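Local structure of receptor-type adenylate cyclase GRESAG 4.1 (Trypanosoma brucei, 1FX2) at residues N2-K7 with R51-E56; S47-Y52 with V75-E80; H88-N93 with L128-R133. The protein catalyses the conversion of ATP into 3',5'-cyclic AMP and diphosphate through its class III catalytic domain, the part described here, and could act as a receptor for an unknown ligand. All blocks are in the same frame, centred on the assembly; numbering follows the deposited sequence.

How the interactions relate
Interactions 1 and 2 adjoin, sharing Arg-51 and Tyr-52 at the end of helix 34-51, and Cys-54 SG of one packs on Leu-77 CD1 of the other. Interaction 3 is separate, though it begins where helix 71-87, a partner in interaction 2, ends. All three are partly buried; interaction 2 lies nearest the chain's centre (about 12 Å between centres, against 18 and 16 Å for interactions 1 and 3). There two helices pack through aliphatic side chains and a tyrosine ring, without a direct hydrogen bond. Interaction 1 sets a loop with a short 3-10 turn on a helix-to-strand connection; an alanine methyl meets its aromatic face, and Asn-2 OD1 accepts from a tyrosine hydroxyl. Interaction 3 joins two irregular loops: glycine CA and a leucine meet the indole, and Asn-130 ND2 donates a weak bond.

Interaction 1: N2-K7 with R51-E56; sequences NNRAPK and RYKCYE
The Schellman motif that ends helix 34-51, with Lys-53 as its C' residue, and Tyr-55 of strand 55-60 are overlain by Arg-4 and Ala-5 of segment 2-7, which precedes strand 13-20 in this catalytic-domain fragment. Ala-5 CB sits 3.5 Å from the centroid of the Tyr-55 ring, only 2° off its normal, in a CH-pi contact that suits a small methyl group pressed onto an aromatic face. With CG anti to the backbone N (chi1 179°), Tyr-55 carries its hydroxyl out to Asn-2 and donates a 2.8 Å hydrogen bond from OH to OD1, while the ring and amide planes stand 57° apart. The same hydroxyl accepts from Tyr-154 N, a double role that suits tyrosine here. Asn-2 ND2 is used elsewhere, on the carbonyl of Lys-152. Arg-4 runs its extended chain along the helix end: its CG lies 3.6 Å from Lys-53 O, and one face of the guanidinium looks onto Lys-53 CB. Lys-7, long enough to reach back, donates hydrogen bonds from NZ to Asn-2 O at 2.8 Å and Ala-5 O at 2.7 Å. The arrangement thus packs segment 2-7 against the helix-to-edge-strand connection of a class III cyclase domain.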
# COMPACT_ATOMS: atom_id res chain seq x y z
N ASN A 2 -18.13 -28.11 -4.20
CA ASN A 2 -16.69 -27.98 -4.50
C ASN A 2 -16.53 -27.28 -5.84
O ASN A 2 -15.42 -26.85 -6.18
CB ASN A 2 -15.97 -29.32 -4.56
CG ASN A 2 -15.52 -29.82 -3.21
OD1 ASN A 2 -15.48 -29.09 -2.21
ND2 ASN A 2 -15.19 -31.11 -3.16
N ASN A 3 -17.61 -27.09 -6.58
CA ASN A 3 -17.57 -26.40 -7.84
C ASN A 3 -16.99 -24.96 -7.72
O ASN A 3 -16.30 -24.51 -8.59
CB ASN A 3 -18.98 -26.41 -8.46
CG ASN A 3 -19.27 -25.19 -9.31
OD1 ASN A 3 -18.59 -24.95 -10.32
ND2 ASN A 3 -20.29 -24.40 -8.90
N ARG A 4 -17.23 -24.32 -6.59
CA ARG A 4 -16.75 -22.95 -6.38
C ARG A 4 -15.36 -22.88 -5.83
O ARG A 4 -14.74 -21.78 -5.81
CB ARG A 4 -17.71 -22.20 -5.48
CG ARG A 4 -19.03 -21.91 -6.21
CD ARG A 4 -20.16 -21.67 -5.23
NE ARG A 4 -21.44 -21.66 -5.95
CZ ARG A 4 -22.60 -21.30 -5.41
NH1 ARG A 4 -22.65 -20.91 -4.15
NH2 ARG A 4 -23.72 -21.33 -6.13
N ALA A 5 -14.78 -24.01 -5.44
CA ALA A 5 -13.41 -24.03 -4.93
C ALA A 5 -12.37 -23.75 -6.00
O ALA A 5 -12.43 -24.33 -7.09
CB ALA A 5 -13.07 -25.39 -4.31
N PRO A 6 -11.48 -22.78 -5.75
CA PRO A 6 -10.39 -22.49 -6.72
C PRO A 6 -9.57 -23.81 -6.79
O PRO A 6 -9.18 -24.41 -5.74
CB PRO A 6 -9.56 -21.42 -6.01
CG PRO A 6 -10.67 -20.64 -5.28
CD PRO A 6 -11.56 -21.74 -4.67
N LYS A 7 -9.38 -24.34 -8.03
CA LYS A 7 -8.64 -25.61 -8.17
C LYS A 7 -7.46 -25.58 -9.11
O LYS A 7 -6.69 -26.53 -9.16
CB LYS A 7 -9.58 -26.69 -8.72
CG LYS A 7 -10.81 -26.89 -7.92
CD LYS A 7 -11.78 -27.77 -8.78
CE LYS A 7 -13.05 -27.78 -8.04
NZ LYS A 7 -13.67 -26.44 -8.29
N ARG A 51 -23.91 -16.17 -2.00
CA ARG A 51 -24.30 -15.09 -2.86
C ARG A 51 -23.16 -14.71 -3.84
O ARG A 51 -23.38 -14.28 -4.99
CB ARG A 51 -24.66 -13.86 -2.04
CG ARG A 51 -24.74 -12.63 -2.91
CD ARG A 51 -26.03 -11.93 -2.73
NE ARG A 51 -26.16 -11.56 -1.34
CZ ARG A 51 -27.19 -10.90 -0.84
NH1 ARG A 51 -28.19 -10.54 -1.64
NH2 ARG A 51 -27.19 -10.57 0.44
N TYR A 52 -21.95 -14.67 -3.29
CA TYR A 52 -20.77 -14.28 -4.07
C TYR A 52 -20.01 -15.45 -4.67
O TYR A 52 -18.88 -15.26 -5.19
CB TYR A 52 -19.85 -13.31 -3.25
CG TYR A 52 -20.57 -12.05 -3.02
CD1 TYR A 52 -21.20 -11.75 -1.78
CD2 TYR A 52 -20.69 -11.16 -4.05
CE1 TYR A 52 -21.90 -10.58 -1.64
CE2 TYR A 52 -21.40 -10.01 -3.92
CZ TYR A 52 -22.00 -9.72 -2.69
OH TYR A 52 -22.70 -8.56 -2.48
N LYS A 53 -20.60 -16.67 -4.62
CA LYS A 53 -20.01 -17.87 -5.28
C LYS A 53 -18.61 -18.18 -4.84
O LYS A 53 -17.75 -18.58 -5.63
CB LYS A 53 -20.06 -17.72 -6.83
CG LYS A 53 -21.53 -17.49 -7.27
CD LYS A 53 -21.64 -17.33 -8.79
CE LYS A 53 -23.11 -17.35 -9.23
NZ LYS A 53 -23.60 -15.98 -9.53
N CYS A 54 -18.36 -17.88 -3.56
CA CYS A 54 -17.07 -18.21 -2.94
C CYS A 54 -17.11 -19.61 -2.32
O CYS A 54 -18.19 -20.31 -2.40
CB CYS A 54 -16.73 -17.12 -1.87
SG CYS A 54 -16.38 -15.50 -2.54
N TYR A 55 -16.06 -20.02 -1.62
CA TYR A 55 -15.99 -21.36 -1.10
C TYR A 55 -15.51 -21.32 0.33
O TYR A 55 -14.46 -20.76 0.65
CB TYR A 55 -14.93 -22.13 -1.95
CG TYR A 55 -14.68 -23.56 -1.53
CD1 TYR A 55 -15.65 -24.53 -1.76
CD2 TYR A 55 -13.49 -23.92 -0.92
CE1 TYR A 55 -15.41 -25.86 -1.41
CE2 TYR A 55 -13.24 -25.27 -0.54
CZ TYR A 55 -14.22 -26.21 -0.81
OH TYR A 55 -13.97 -27.52 -0.44
N GLU A 56 -16.29 -21.94 1.22
CA GLU A 56 -15.86 -22.00 2.60
C GLU A 56 -14.80 -23.07 2.71
O GLU A 56 -15.13 -24.29 2.55
CB GLU A 56 -17.08 -22.34 3.51
CG GLU A 56 -16.74 -22.37 5.02
CD GLU A 56 -17.99 -22.62 5.86
OE1 GLU A 56 -19.08 -22.25 5.44
OE2 GLU A 56 -17.76 -23.26 6.91
O HOH W 1 -14.91 -19.00 -5.97

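Interaction 2: S47-Y52 with V75-E80; sequences SLIGRY and VQLAQE
Helices 34-51 and 71-87 run nearly antiparallel here, their local axes 9.7 Å apart at closest approach with 150° between their directions, and Leu-48 and Leu-77 are the nearest pair, 6.0 Å between CA atoms. Both belong to the beta-alpha-alpha-beta-beta-alpha-beta core of the class III cyclase domain. Leu-77 is the apolar side chain at the middle of the contact: its CG meets Leu-48 CB at 4.0 Å, while its CD1 reaches Leu-48 O and Ile-49 CA, 3.8 Å from the latter. Branched aliphatic side chains suit this position because they fill the interface without needing polar partners. Ile-49 continues onto Phe-64 and Ile-66 of strand 63-68, and helix 71-87 is packed on strand 134-141 through Ala-78, which points away from the first helix. Leu-48 CD1 reaches Glu-80, 3.7 Å from its backbone C, the two side chains crossing at about a right angle.

Where the first helix stops, Tyr-52 takes over. Its CG is anti to the carbonyl carbon (chi1 -65°), which lays the ring broadside over the backbone of the second helix: Leu-77 N and Gln-76 C lie above the centre of one face, and Arg-51 CG covers the rim of the other. Gln-76 CB approaches Tyr-52 CE2 to 3.4 Å, with the amide plane 58° from the ring. Beside Glu-80 CG, the hydroxyl is met by a water in the ring plane, 2.9 Å from Tyr-52 OH, which donates a weak bond to Gln-76 OE1.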
# COMPACT_ATOMS: atom_id res chain seq x y z
N SER A 47 -24.46 -17.06 4.10
CA SER A 47 -25.35 -16.54 3.08
C SER A 47 -24.54 -15.76 2.04
O SER A 47 -24.82 -15.84 0.79
CB SER A 47 -26.37 -15.62 3.71
OG SER A 47 -27.18 -15.06 2.74
N LEU A 48 -23.58 -14.96 2.51
CA LEU A 48 -22.74 -14.20 1.60
C LEU A 48 -21.80 -15.09 0.79
O LEU A 48 -21.51 -14.73 -0.40
CB LEU A 48 -21.93 -13.15 2.42
CG LEU A 48 -22.87 -12.13 3.06
CD1 LEU A 48 -22.02 -11.17 3.90
CD2 LEU A 48 -23.70 -11.34 2.00
N ILE A 49 -21.24 -16.13 1.41
CA ILE A 49 -20.35 -17.05 0.68
C ILE A 49 -21.14 -17.61 -0.52
O ILE A 49 -20.66 -17.58 -1.64
CB ILE A 49 -19.86 -18.18 1.59
CG1 ILE A 49 -18.82 -17.62 2.59
CG2 ILE A 49 -19.12 -19.34 0.78
CD1 ILE A 49 -18.47 -18.61 3.64
N GLY A 50 -22.39 -17.94 -0.30
CA GLY A 50 -23.18 -18.45 -1.45
C GLY A 50 -23.54 -17.37 -2.45
O GLY A 50 -23.38 -17.58 -3.66
N ARG A 51 -23.91 -16.17 -2.00
CA ARG A 51 -24.30 -15.09 -2.86
C ARG A 51 -23.16 -14.71 -3.84
O ARG A 51 -23.38 -14.28 -4.99
CB ARG A 51 -24.66 -13.86 -2.04
CG ARG A 51 -24.74 -12.63 -2.91
CD ARG A 51 -26.03 -11.93 -2.73
NE ARG A 51 -26.16 -11.56 -1.34
CZ ARG A 51 -27.19 -10.90 -0.84
NH1 ARG A 51 -28.19 -10.54 -1.64
NH2 ARG A 51 -27.19 -10.57 0.44
N TYR A 52 -21.95 -14.67 -3.29
CA TYR A 52 -20.77 -14.28 -4.07
C TYR A 52 -20.01 -15.45 -4.67
O TYR A 52 -18.88 -15.26 -5.19
CB TYR A 52 -19.85 -13.31 -3.25
CG TYR A 52 -20.57 -12.05 -3.02
CD1 TYR A 52 -21.20 -11.75 -1.78
CD2 TYR A 52 -20.69 -11.16 -4.05
CE1 TYR A 52 -21.90 -10.58 -1.64
CE2 TYR A 52 -21.40 -10.01 -3.92
CZ TYR A 52 -22.00 -9.72 -2.69
OH TYR A 52 -22.70 -8.56 -2.48
N VAL A 75 -13.87 -9.14 -2.39
CA VAL A 75 -13.98 -7.81 -1.88
C VAL A 75 -15.45 -7.48 -1.68
O VAL A 75 -15.82 -6.86 -0.62
CB VAL A 75 -13.34 -6.83 -2.89
CG1 VAL A 75 -13.69 -5.38 -2.57
CG2 VAL A 75 -11.87 -7.04 -2.83
N GLN A 76 -16.33 -7.84 -2.61
CA GLN A 76 -17.75 -7.59 -2.39
C GLN A 76 -18.29 -8.32 -1.21
O GLN A 76 -19.13 -7.76 -0.42
CB GLN A 76 -18.63 -8.00 -3.58
CG GLN A 76 -18.24 -7.20 -4.86
CD GLN A 76 -19.07 -7.70 -6.06
OE1 GLN A 76 -20.01 -7.05 -6.50
NE2 GLN A 76 -18.75 -8.90 -6.54
N LEU A 77 -17.85 -9.55 -0.99
CA LEU A 77 -18.33 -10.33 0.19
C LEU A 77 -17.90 -9.55 1.47
O LEU A 77 -18.68 -9.46 2.42
CB LEU A 77 -17.67 -11.75 0.18
CG LEU A 77 -18.16 -12.68 1.27
CD1 LEU A 77 -17.95 -14.09 0.74
CD2 LEU A 77 -17.26 -12.55 2.51
N ALA A 78 -16.65 -9.11 1.55
CA ALA A 78 -16.17 -8.45 2.78
C ALA A 78 -16.90 -7.16 3.02
O ALA A 78 -17.25 -6.88 4.17
CB ALA A 78 -14.63 -8.22 2.63
N GLN A 79 -17.18 -6.40 1.98
CA GLN A 79 -17.94 -5.19 2.14
C GLN A 79 -19.36 -5.53 2.65
O GLN A 79 -19.86 -4.87 3.60
CB GLN A 79 -17.93 -4.46 0.83
CG GLN A 79 -18.75 -3.23 0.77
CD GLN A 79 -18.23 -2.37 -0.39
OE1 GLN A 79 -17.33 -1.55 -0.21
NE2 GLN A 79 -18.72 -2.65 -1.58
N GLU A 80 -20.01 -6.54 2.06
CA GLU A 80 -21.39 -6.90 2.50
C GLU A 80 -21.46 -7.55 3.86
O GLU A 80 -22.47 -7.54 4.59
CB GLU A 80 -22.09 -7.82 1.45
CG GLU A 80 -22.43 -7.10 0.18
CD GLU A 80 -23.24 -5.83 0.36
OE1 GLU A 80 -24.14 -5.81 1.24
OE2 GLU A 80 -23.02 -4.83 -0.37
O HOH W 2 -22.53 -6.32 -4.30

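Interaction 3: H88-N93 with L128-R133; sequences HDWGTN and LWNGLR
Trp-90 lays its indole face over the backbone of Gly-131 and the side chain of Leu-132. Gly-131 CA stands 3.6 Å from the centroid of the five-membered ring, 16° off its normal, a CH-pi contact in which the lack of a side chain lets the backbone come so near. Further along the same ring system, Leu-132 CD1 packs 3.6 Å from Trp-90 CZ3, an aliphatic branch suited to the indole's benzene half. The opposite face is covered by His-88 CD2. Asn-130 meets the indole at its edge, ND2 in the ring plane and the amide turned 75° to it. Its CG is anti to the backbone N, which extends the amide toward the end of helix 71-87; there ND2 makes a weak, bent bond to His-88 O at 2.7 Å (N-H...O angle 127°) and a further bond to the carbonyl of Leu-86. Trp-90 NE1 donates to Phe-85 O. A water donates to Asn-130 OD1 at 2.8 Å and accepts from Trp-90 N. Residues 129-133 also line a pocket of the cyclase domain that here holds a dithiothreitol, probably from the crystallisation liquor, hydrogen-bonded by Asn-130 O and Leu-132 O.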
# COMPACT_ATOMS: atom_id res chain seq x y z
N HIS A 88 -27.98 -5.83 10.95
CA HIS A 88 -28.63 -6.89 11.73
C HIS A 88 -29.11 -6.43 13.11
O HIS A 88 -28.46 -5.71 13.77
CB HIS A 88 -27.62 -8.05 11.92
CG HIS A 88 -28.17 -9.24 12.62
ND1 HIS A 88 -29.03 -10.12 11.98
CD2 HIS A 88 -27.95 -9.71 13.86
CE1 HIS A 88 -29.31 -11.10 12.85
NE2 HIS A 88 -28.67 -10.88 13.99
N ASP A 89 -30.28 -6.94 13.52
CA ASP A 89 -30.80 -6.66 14.87
C ASP A 89 -30.27 -7.78 15.78
O ASP A 89 -30.68 -8.95 15.75
CB ASP A 89 -32.31 -6.69 14.85
CG ASP A 89 -32.89 -6.41 16.24
OD1 ASP A 89 -32.13 -6.21 17.21
OD2 ASP A 89 -34.11 -6.35 16.33
N TRP A 90 -29.32 -7.41 16.59
CA TRP A 90 -28.67 -8.34 17.52
C TRP A 90 -29.49 -8.58 18.78
O TRP A 90 -29.11 -9.45 19.59
CB TRP A 90 -27.24 -7.81 17.89
CG TRP A 90 -26.32 -7.74 16.70
CD1 TRP A 90 -26.15 -6.67 15.91
CD2 TRP A 90 -25.57 -8.81 16.15
NE1 TRP A 90 -25.35 -6.98 14.85
CE2 TRP A 90 -24.96 -8.30 14.96
CE3 TRP A 90 -25.37 -10.16 16.53
CZ2 TRP A 90 -24.15 -9.10 14.13
CZ3 TRP A 90 -24.57 -10.95 15.70
CH2 TRP A 90 -23.97 -10.42 14.53
N GLY A 91 -30.53 -7.77 18.96
CA GLY A 91 -31.44 -7.99 20.11
C GLY A 91 -30.83 -7.66 21.45
O GLY A 91 -31.45 -7.98 22.46
N THR A 92 -29.73 -6.90 21.46
CA THR A 92 -29.06 -6.51 22.68
C THR A 92 -28.12 -5.35 22.39
O THR A 92 -27.58 -5.27 21.29
CB THR A 92 -28.22 -7.71 23.29
OG1 THR A 92 -27.63 -7.26 24.51
CG2 THR A 92 -27.06 -8.12 22.34
N ASN A 93 -27.86 -4.50 23.41
CA ASN A 93 -26.82 -3.45 23.28
C ASN A 93 -25.64 -3.89 24.09
O ASN A 93 -24.63 -3.17 24.14
CB ASN A 93 -27.26 -2.09 23.86
CG ASN A 93 -28.41 -1.48 23.11
OD1 ASN A 93 -28.45 -1.47 21.89
ND2 ASN A 93 -29.40 -1.02 23.87
N LEU A 128 -22.97 3.83 12.55
CA LEU A 128 -21.64 3.33 12.17
C LEU A 128 -21.29 1.99 12.80
O LEU A 128 -20.43 1.30 12.20
CB LEU A 128 -20.53 4.33 12.66
CG LEU A 128 -20.70 5.69 11.99
CD1 LEU A 128 -19.71 6.69 12.65
CD2 LEU A 128 -20.36 5.59 10.50
N TRP A 129 -21.89 1.63 13.93
CA TRP A 129 -21.45 0.46 14.70
C TRP A 129 -22.63 -0.18 15.34
O TRP A 129 -23.57 0.49 15.81
CB TRP A 129 -20.44 0.90 15.83
CG TRP A 129 -19.12 1.47 15.30
CD1 TRP A 129 -18.80 2.79 15.19
CD2 TRP A 129 -18.01 0.72 14.84
NE1 TRP A 129 -17.56 2.89 14.59
CE2 TRP A 129 -17.03 1.61 14.41
CE3 TRP A 129 -17.75 -0.66 14.79
CZ2 TRP A 129 -15.74 1.19 13.98
CZ3 TRP A 129 -16.48 -1.08 14.33
CH2 TRP A 129 -15.51 -0.17 13.97
N ASN A 130 -22.59 -1.51 15.34
CA ASN A 130 -23.68 -2.30 15.95
C ASN A 130 -23.30 -3.78 15.97
O ASN A 130 -23.06 -4.39 14.91
CB ASN A 130 -24.95 -2.19 15.02
CG ASN A 130 -26.17 -3.00 15.53
OD1 ASN A 130 -26.42 -3.13 16.72
ND2 ASN A 130 -26.91 -3.59 14.56
N GLY A 131 -23.31 -4.36 17.17
CA GLY A 131 -23.10 -5.78 17.31
C GLY A 131 -21.68 -6.27 17.20
O GLY A 131 -20.74 -5.56 17.53
N LEU A 132 -21.53 -7.56 16.84
CA LEU A 132 -20.17 -8.15 16.76
C LEU A 132 -19.30 -7.39 15.76
O LEU A 132 -19.76 -7.09 14.65
CB LEU A 132 -20.34 -9.63 16.28
CG LEU A 132 -21.09 -10.52 17.23
CD1 LEU A 132 -21.23 -11.88 16.50
CD2 LEU A 132 -20.39 -10.70 18.61
N ARG A 133 -18.06 -7.11 16.12
CA ARG A 133 -17.16 -6.39 15.20
C ARG A 133 -16.16 -7.40 14.62
O ARG A 133 -15.39 -8.05 15.37
CB ARG A 133 -16.41 -5.29 16.01
CG ARG A 133 -17.30 -4.18 16.53
CD ARG A 133 -16.49 -3.20 17.35
NE ARG A 133 -17.42 -2.16 17.88
CZ ARG A 133 -16.94 -1.06 18.48
NH1 ARG A 133 -15.64 -0.88 18.62
NH2 ARG A 133 -17.81 -0.20 19.02
O HOH W 3 -28.75 -4.57 17.10